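Local structure of putative solute-binding component of ABC transporter (Clostridium phytofermentans, 4YS6) at residues W216-I229 against N246-S260. The protein probably serves as the sugar-binding component of an ABC transporter, and holds beta-D-glucose in the cleft between its two lobes. Residues are numbered along the deposited sequence; the frame is centred on the assembly and turned at random.
Sequences WSTETAQNRMDAII and NDSTALGVTNALTAS. With BGC (beta-D-glucopyranose), chain D.
Two neighbouring helices on one lobe of this periplasmic-binding-protein fold run side by side, crossing at -40°, and their N-terminal ends meet at the glucose site in the cleft. There one face of the Trp-216 ring is covered by the C5-C6 side of the sugar, with BGC C5 3.6 Å above its plane, while Asp-176 takes the indole NE1. The Asn-246 amide meets the same ring obliquely, CG 3.3 Å from Trp-216 CE3. Its ND2 serves two acceptors, BGC O4 at 2.9 Å and Ser-248 OG, and its OD1 caps the helix by accepting from Thr-249 N. Ser-248 passes the chain on: its OG, set between the backbone N and the carbonyl carbon (chi1 65°), donates across the gap to Trp-216 O, 2.6 Å away and in the carbonyl plane. Thr-218 OG1 returns a bond to Ser-248 O.

Further along, Gly-252 lets the backbones close to 4.0 Å between its CA and that of Gln-222, and CA-H...O contacts run both ways. Ala-256 then fits as a knob among Gln-222, Met-225, Asp-226 and Ile-229, its CB 3.6 Å from Met-225 CG. Ser-248 is thus a second-shell residue tying the Trp-216 backbone to Asn-246, which would keep sugar-covering indole and O4-binding amide in fixed relation.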
ATOM      1  N   TRP A 216       1.870  -8.712   3.619  1.00 12.14           N
ATOM      2  CA  TRP A 216       2.657  -7.505   3.817  1.00 11.38           C
ATOM      3  C   TRP A 216       3.403  -7.549   5.163  1.00 14.14           C
ATOM      4  O   TRP A 216       3.709  -6.499   5.777  1.00 14.79           O
ATOM      5  CB  TRP A 216       1.772  -6.268   3.760  1.00 14.23           C
ATOM      6  CG  TRP A 216       1.188  -5.901   2.418  1.00 13.39           C
ATOM      7  CD1 TRP A 216      -0.059  -6.185   1.934  1.00 14.29           C
ATOM      8  CD2 TRP A 216       1.828  -5.102   1.416  1.00 11.13           C
ATOM      9  NE1 TRP A 216      -0.228  -5.598   0.705  1.00 13.23           N
ATOM     10  CE2 TRP A 216       0.921  -4.946   0.358  1.00 13.55           C
ATOM     11  CE3 TRP A 216       3.094  -4.508   1.314  1.00 11.24           C
ATOM     12  CZ2 TRP A 216       1.235  -4.200  -0.791  1.00 12.31           C
ATOM     13  CZ3 TRP A 216       3.398  -3.783   0.174  1.00 15.64           C
ATOM     14  CH2 TRP A 216       2.476  -3.627  -0.847  1.00 14.04           C
ATOM     15  N   SER A 217       3.705  -8.774   5.604  1.00 14.26           N
ATOM     16  CA  SER A 217       4.193  -8.995   6.952  1.00 15.39           C
ATOM     17  C   SER A 217       5.627  -8.533   7.194  1.00 17.16           C
ATOM     18  O   SER A 217       6.563  -8.942   6.509  1.00 14.79           O
ATOM     19  CB  SER A 217       4.078 -10.486   7.292  1.00 18.71           C
ATOM     20  OG  SER A 217       4.762 -10.783   8.494  1.00 17.42           O
ATOM     21  N   THR A 218       5.783  -7.673   8.193  1.00 14.89           N
ATOM     22  CA  THR A 218       7.101  -7.252   8.638  1.00 15.58           C
ATOM     23  C   THR A 218       7.945  -8.450   9.035  1.00 15.23           C
ATOM     24  O   THR A 218       9.116  -8.535   8.658  1.00 13.65           O
ATOM     25  CB  THR A 218       6.992  -6.283   9.824  1.00 14.17           C
ATOM     26  OG1 THR A 218       6.310  -5.113   9.395  1.00 16.96           O
ATOM     27  CG2 THR A 218       8.378  -5.901  10.350  1.00 14.47           C
ATOM     28  N   GLU A 219       7.363  -9.395   9.769  1.00 16.14           N
ATOM     29  CA  GLU A 219       8.131 -10.547  10.236  1.00 16.83           C
ATOM     30  C   GLU A 219       8.587 -11.430   9.085  1.00 14.95           C
ATOM     31  O   GLU A 219       9.726 -11.926   9.069  1.00 16.33           O
ATOM     32  CB  GLU A 219       7.316 -11.383  11.224  1.00 25.32           C
ATOM     33  CG  GLU A 219       8.134 -12.510  11.850  1.00 52.03           C
ATOM     34  CD  GLU A 219       7.421 -13.208  12.998  1.00 76.67           C
ATOM     35  OE1 GLU A 219       6.372 -12.702  13.453  1.00 84.35           O
ATOM     36  OE2 GLU A 219       7.915 -14.266  13.449  1.00 83.69           O
ATOM     37  N   THR A 220       7.705 -11.636   8.109  1.00 15.36           N
ATOM     38  CA  THR A 220       8.049 -12.431   6.943  1.00 15.51           C
ATOM     39  C   THR A 220       9.173 -11.774   6.130  1.00 13.46           C
ATOM     40  O   THR A 220      10.133 -12.449   5.692  1.00 15.30           O
ATOM     41  CB  THR A 220       6.795 -12.657   6.061  1.00 19.43           C
ATOM     42  OG1 THR A 220       5.832 -13.406   6.818  1.00 21.93           O
ATOM     43  CG2 THR A 220       7.138 -13.439   4.797  1.00 21.82           C
ATOM     44  N   ALA A 221       9.092 -10.455   5.963  1.00 12.64           N
ATOM     45  CA  ALA A 221      10.150  -9.717   5.282  1.00 12.95           C
ATOM     46  C   ALA A 221      11.468  -9.832   6.035  1.00 16.46           C
ATOM     47  O   ALA A 221      12.515 -10.054   5.429  1.00 15.03           O
ATOM     48  CB  ALA A 221       9.793  -8.278   5.136  1.00 12.21           C
ATOM     49  N   GLN A 222      11.412  -9.678   7.349  1.00 14.17           N
ATOM     50  CA  GLN A 222      12.619  -9.770   8.162  1.00 15.35           C
ATOM     51  C   GLN A 222      13.284 -11.145   8.021  1.00 16.76           C
ATOM     52  O   GLN A 222      14.499 -11.244   7.874  1.00 17.48           O
ATOM     53  CB  GLN A 222      12.280  -9.469   9.616  1.00 15.23           C
ATOM     54  CG  GLN A 222      13.478  -9.430  10.508  1.00 17.89           C
ATOM     55  CD  GLN A 222      13.134  -8.947  11.889  1.00 23.15           C
ATOM     56  OE1 GLN A 222      12.057  -8.392  12.111  1.00 25.74           O
ATOM     57  NE2 GLN A 222      14.051  -9.132  12.823  1.00 31.33           N
ATOM     58  N   ASN A 223      12.490 -12.209   8.069  1.00 13.16           N
ATOM     59  CA  ASN A 223      13.009 -13.564   7.986  1.00 15.19           C
ATOM     60  C   ASN A 223      13.659 -13.817   6.615  1.00 14.36           C
ATOM     61  O   ASN A 223      14.725 -14.438   6.522  1.00 16.19           O
ATOM     62  CB  ASN A 223      11.894 -14.571   8.267  1.00 22.76           C
ATOM     63  CG  ASN A 223      11.554 -14.666   9.746  1.00 31.87           C
ATOM     64  OD1 ASN A 223      12.365 -14.319  10.602  1.00 32.94           O
ATOM     65  ND2 ASN A 223      10.351 -15.144  10.048  1.00 38.41           N
ATOM     66  N   ARG A 224      13.031 -13.329   5.552  1.00 15.19           N
ATOM     67  CA  ARG A 224      13.596 -13.494   4.221  1.00 18.26           C
ATOM     68  C   ARG A 224      14.880 -12.662   4.072  1.00 15.28           C
ATOM     69  O   ARG A 224      15.874 -13.168   3.550  1.00 17.30           O
ATOM     70  CB  ARG A 224      12.567 -13.126   3.155  1.00 13.57           C
ATOM     71  CG  ARG A 224      13.120 -13.116   1.730  1.00 15.82           C
ATOM     72  CD  ARG A 224      12.048 -12.957   0.632  1.00 16.43           C
ATOM     73  NE  ARG A 224      12.761 -12.776  -0.619  1.00 15.86           N
ATOM     74  CZ  ARG A 224      12.749 -11.669  -1.355  1.00 15.77           C
ATOM     75  NH1 ARG A 224      11.919 -10.671  -1.092  1.00 17.04           N
ATOM     76  NH2 ARG A 224      13.518 -11.614  -2.425  1.00 17.50           N
HETATM   77  N   MSE A 225      14.889 -11.422   4.553  1.00 14.65           N
HETATM   78  CA  MSE A 225      16.098 -10.602   4.457  1.00 14.96           C
HETATM   79  C   MSE A 225      17.224 -11.220   5.282  1.00 16.26           C
HETATM   80  O   MSE A 225      18.382 -11.218   4.839  1.00 16.04           O
HETATM   81  CB  MSE A 225      15.822  -9.162   4.893  1.00 12.41           C
HETATM   82  CG  MSE A 225      17.004  -8.213   4.773  1.00 12.15           C
HETATM   83 SE   MSE A 225      17.345  -7.748   2.851  1.00 32.97          SE
HETATM   84  CE  MSE A 225      18.988  -8.640   2.562  1.00 25.50           C
ATOM     85  N   ASP A 226      16.908 -11.791   6.449  1.00 14.30           N
ATOM     86  CA  ASP A 226      17.963 -12.441   7.239  1.00 22.58           C
ATOM     87  C   ASP A 226      18.626 -13.589   6.477  1.00 19.18           C
ATOM     88  O   ASP A 226      19.860 -13.773   6.529  1.00 19.82           O
ATOM     89  CB  ASP A 226      17.419 -12.959   8.565  1.00 24.94           C
ATOM     90  CG  ASP A 226      18.403 -12.767   9.696  1.00 59.53           C
ATOM     91  OD1 ASP A 226      18.657 -11.595  10.065  1.00 68.42           O
ATOM     92  OD2 ASP A 226      18.934 -13.779  10.200  1.00 69.22           O
ATOM     93  N   ALA A 227      17.817 -14.351   5.759  1.00 16.61           N
ATOM     94  CA  ALA A 227      18.309 -15.486   4.996  1.00 18.48           C
ATOM     95  C   ALA A 227      19.121 -15.011   3.799  1.00 17.81           C
ATOM     96  O   ALA A 227      20.128 -15.606   3.426  1.00 20.36           O
ATOM     97  CB  ALA A 227      17.140 -16.363   4.556  1.00 20.07           C
ATOM     98  N   ILE A 228      18.678 -13.927   3.180  1.00 15.17           N
ATOM     99  CA  ILE A 228      19.426 -13.353   2.066  1.00 15.35           C
ATOM    100  C   ILE A 228      20.785 -12.795   2.553  1.00 14.66           C
ATOM    101  O   ILE A 228      21.818 -13.049   1.929  1.00 15.10           O
ATOM    102  CB  ILE A 228      18.602 -12.297   1.367  1.00 18.47           C
ATOM    103  CG1 ILE A 228      17.442 -12.970   0.622  1.00 18.32           C
ATOM    104  CG2 ILE A 228      19.448 -11.509   0.365  1.00 21.28           C
ATOM    105  CD1 ILE A 228      16.459 -11.990  -0.022  1.00 21.31           C
ATOM    106  N   ILE A 229      20.798 -12.073   3.662  1.00 14.71           N
ATOM    107  CA  ILE A 229      22.066 -11.583   4.213  1.00 16.08           C
ATOM    108  C   ILE A 229      23.040 -12.734   4.451  1.00 20.15           C
ATOM    109  O   ILE A 229      24.195 -12.699   4.017  1.00 19.43           O
ATOM    110  CB  ILE A 229      21.856 -10.815   5.534  1.00 15.70           C
ATOM    111  CG1 ILE A 229      21.043  -9.543   5.278  1.00 22.45           C
ATOM    112  CG2 ILE A 229      23.205 -10.463   6.178  1.00 18.13           C
ATOM    113  CD1 ILE A 229      20.443  -8.934   6.549  1.00 24.33           C
ATOM    114  N   ASN A 246       6.665  -1.029   0.470  1.00 10.43           N
ATOM    115  CA  ASN A 246       6.013  -0.246   1.507  1.00 11.69           C
ATOM    116  C   ASN A 246       6.785  -0.244   2.803  1.00 13.83           C
ATOM    117  O   ASN A 246       7.835  -0.857   2.930  1.00 11.56           O
ATOM    118  CB  ASN A 246       4.580  -0.746   1.757  1.00 11.30           C
ATOM    119  CG  ASN A 246       4.529  -1.934   2.701  1.00  9.01           C
ATOM    120  OD1 ASN A 246       5.465  -2.748   2.763  1.00 11.33           O
ATOM    121  ND2 ASN A 246       3.451  -2.023   3.487  1.00 10.71           N
ATOM    122  N   ASP A 247       6.246   0.443   3.785  1.00 11.26           N
ATOM    123  CA  ASP A 247       6.927   0.563   5.063  1.00 11.74           C
ATOM    124  C   ASP A 247       6.905  -0.726   5.898  1.00 13.07           C
ATOM    125  O   ASP A 247       7.888  -1.022   6.567  1.00 12.54           O
ATOM    126  CB  ASP A 247       6.321   1.704   5.846  1.00 11.92           C
ATOM    127  CG  ASP A 247       6.876   3.100   5.439  1.00 11.94           C
ATOM    128  OD1 ASP A 247       7.686   3.224   4.486  1.00 13.91           O
ATOM    129  OD2 ASP A 247       6.479   4.080   6.117  1.00 14.81           O
ATOM    130  N   SER A 248       5.841  -1.527   5.874  1.00 10.58           N
ATOM    131  CA  SER A 248       5.858  -2.718   6.724  1.00 11.50           C
ATOM    132  C   SER A 248       6.933  -3.693   6.230  1.00 12.42           C
ATOM    133  O   SER A 248       7.630  -4.316   7.057  1.00 12.91           O
ATOM    134  CB  SER A 248       4.470  -3.390   6.815  1.00 15.24           C
ATOM    135  OG  SER A 248       4.023  -3.917   5.575  1.00 13.46           O
ATOM    136  N   THR A 249       7.150  -3.788   4.915  1.00 11.63           N
ATOM    137  CA  THR A 249       8.225  -4.648   4.438  1.00 12.84           C
ATOM    138  C   THR A 249       9.583  -3.993   4.680  1.00 15.00           C
ATOM    139  O   THR A 249      10.526  -4.669   5.107  1.00 13.74           O
ATOM    140  CB  THR A 249       8.060  -5.029   2.956  1.00 14.27           C
ATOM    141  OG1 THR A 249       8.052  -3.870   2.128  1.00 11.26           O
ATOM    142  CG2 THR A 249       6.763  -5.813   2.751  1.00 13.74           C
ATOM    143  N   ALA A 250       9.682  -2.687   4.471  1.00 12.32           N
ATOM    144  CA  ALA A 250      10.937  -1.999   4.759  1.00 12.35           C
ATOM    145  C   ALA A 250      11.369  -2.150   6.210  1.00 11.15           C
ATOM    146  O   ALA A 250      12.570  -2.248   6.507  1.00 12.17           O
ATOM    147  CB  ALA A 250      10.821  -0.526   4.396  1.00 10.94           C
ATOM    148  N   LEU A 251      10.416  -2.100   7.126  1.00 11.03           N
ATOM    149  CA  LEU A 251      10.731  -2.268   8.541  1.00 13.64           C
ATOM    150  C   LEU A 251      11.371  -3.624   8.842  1.00 14.12           C
ATOM    151  O   LEU A 251      12.307  -3.726   9.640  1.00 14.00           O
ATOM    152  CB  LEU A 251       9.479  -2.091   9.377  1.00 12.55           C
ATOM    153  CG  LEU A 251       9.671  -2.103  10.876  1.00 14.63           C
ATOM    154  CD1 LEU A 251      10.619  -0.981  11.284  1.00 17.14           C
ATOM    155  CD2 LEU A 251       8.320  -1.942  11.551  1.00 14.71           C
ATOM    156  N   GLY A 252      10.847  -4.677   8.227  1.00 14.18           N
ATOM    157  CA  GLY A 252      11.394  -6.010   8.377  1.00 15.87           C
ATOM    158  C   GLY A 252      12.794  -6.075   7.811  1.00 12.71           C
ATOM    159  O   GLY A 252      13.708  -6.628   8.411  1.00 13.09           O
ATOM    160  N   VAL A 253      12.959  -5.485   6.635  1.00 11.37           N
ATOM    161  CA  VAL A 253      14.276  -5.415   6.008  1.00 12.64           C
ATOM    162  C   VAL A 253      15.274  -4.674   6.906  1.00 13.81           C
ATOM    163  O   VAL A 253      16.374  -5.168   7.174  1.00 14.71           O
ATOM    164  CB  VAL A 253      14.162  -4.756   4.636  1.00 14.35           C
ATOM    165  CG1 VAL A 253      15.505  -4.270   4.097  1.00 16.58           C
ATOM    166  CG2 VAL A 253      13.532  -5.761   3.663  1.00 12.79           C
ATOM    167  N   THR A 254      14.918  -3.489   7.380  1.00 12.26           N
ATOM    168  CA  THR A 254      15.862  -2.757   8.221  1.00 12.71           C
ATOM    169  C   THR A 254      16.111  -3.445   9.566  1.00 13.15           C
ATOM    170  O   THR A 254      17.245  -3.411  10.071  1.00 14.73           O
ATOM    171  CB  THR A 254      15.417  -1.289   8.449  1.00 17.62           C
ATOM    172  OG1 THR A 254      14.157  -1.239   9.098  1.00 22.20           O
ATOM    173  CG2 THR A 254      15.283  -0.570   7.151  1.00 17.14           C
ATOM    174  N   ASN A 255      15.113  -4.130  10.137  1.00 15.76           N
ATOM    175  CA  ASN A 255      15.353  -4.951  11.323  1.00 15.95           C
ATOM    176  C   ASN A 255      16.429  -6.005  11.063  1.00 16.89           C
ATOM    177  O   ASN A 255      17.313  -6.209  11.885  1.00 15.66           O
ATOM    178  CB  ASN A 255      14.084  -5.657  11.790  1.00 16.80           C
ATOM    179  CG  ASN A 255      13.076  -4.726  12.454  1.00 19.77           C
ATOM    180  OD1 ASN A 255      13.377  -3.595  12.830  1.00 19.82           O
ATOM    181  ND2 ASN A 255      11.869  -5.227  12.621  1.00 23.41           N
ATOM    182  N   ALA A 256      16.352  -6.681   9.922  1.00 15.94           N
ATOM    183  CA  ALA A 256      17.332  -7.710   9.587  1.00 14.51           C
ATOM    184  C   ALA A 256      18.696  -7.121   9.326  1.00 17.15           C
ATOM    185  O   ALA A 256      19.696  -7.692   9.743  1.00 17.68           O
ATOM    186  CB  ALA A 256      16.881  -8.500   8.379  1.00 14.57           C
ATOM    187  N   LEU A 257      18.745  -6.003   8.610  1.00 14.41           N
ATOM    188  CA  LEU A 257      20.027  -5.384   8.298  1.00 15.51           C
ATOM    189  C   LEU A 257      20.693  -4.939   9.586  1.00 17.00           C
ATOM    190  O   LEU A 257      21.897  -5.129   9.755  1.00 16.29           O
ATOM    191  CB  LEU A 257      19.858  -4.198   7.341  1.00 13.99           C
ATOM    192  CG  LEU A 257      19.389  -4.494   5.929  1.00 13.71           C
ATOM    193  CD1 LEU A 257      19.037  -3.139   5.251  1.00 14.62           C
ATOM    194  CD2 LEU A 257      20.455  -5.215   5.145  1.00 20.49           C
ATOM    195  N   THR A 258      19.919  -4.377  10.515  1.00 16.49           N
ATOM    196  CA  THR A 258      20.468  -3.964  11.806  1.00 17.31           C
ATOM    197  C   THR A 258      21.063  -5.151  12.539  1.00 23.66           C
ATOM    198  O   THR A 258      22.166  -5.072  13.102  1.00 27.05           O
ATOM    199  CB  THR A 258      19.380  -3.288  12.667  1.00 18.22           C
ATOM    200  OG1 THR A 258      19.056  -2.036  12.057  1.00 23.38           O
ATOM    201  CG2 THR A 258      19.852  -3.025  14.076  1.00 26.61           C
ATOM    202  N   ALA A 259      20.335  -6.258  12.524  1.00 22.31           N
ATOM    203  CA  ALA A 259      20.735  -7.442  13.282  1.00 23.13           C
ATOM    204  C   ALA A 259      21.985  -8.099  12.722  1.00 28.66           C
ATOM    205  O   ALA A 259      22.851  -8.532  13.479  1.00 26.20           O
ATOM    206  CB  ALA A 259      19.597  -8.445  13.314  1.00 26.19           C
ATOM    207  N   SER A 260      22.080  -8.196  11.404  1.00 18.70           N
ATOM    208  CA  SER A 260      23.003  -9.167  10.796  1.00 26.35           C
ATOM    209  C   SER A 260      23.921  -8.677   9.700  1.00 29.54           C
ATOM    210  O   SER A 260      24.872  -9.356   9.364  1.00 24.89           O
ATOM    211  CB  SER A 260      22.201 -10.331  10.221  1.00 28.18           C
ATOM    212  OG  SER A 260      21.431 -10.949  11.229  1.00 36.51           O
TER
HETATM  213  C2  BGC D 403      -1.626  -0.155   0.484  1.00 10.88           C
HETATM  214  C3  BGC D 403      -0.348   0.261   1.135  1.00 12.91           C
HETATM  215  C4  BGC D 403      -0.059  -0.505   2.358  1.00 10.44           C
HETATM  216  C5  BGC D 403      -0.131  -1.984   2.139  1.00 11.03           C
HETATM  217  C6  BGC D 403      -0.053  -2.800   3.412  1.00 13.09           C
HETATM  218  C1  BGC D 403      -1.561  -1.657   0.142  1.00 12.38           C
HETATM  219  O1  BGC D 403      -2.645  -2.092  -0.403  1.00 17.69           O
HETATM  220  O2  BGC D 403      -1.827   0.586  -0.713  1.00 11.78           O
HETATM  221  O3  BGC D 403      -0.477   1.703   1.428  1.00 12.38           O
HETATM  222  O4  BGC D 403       1.284  -0.247   2.839  1.00 12.51           O
HETATM  223  O5  BGC D 403      -1.413  -2.276   1.506  1.00 12.54           O
HETATM  224  O6  BGC D 403      -0.904  -2.286   4.425  1.00 12.98           O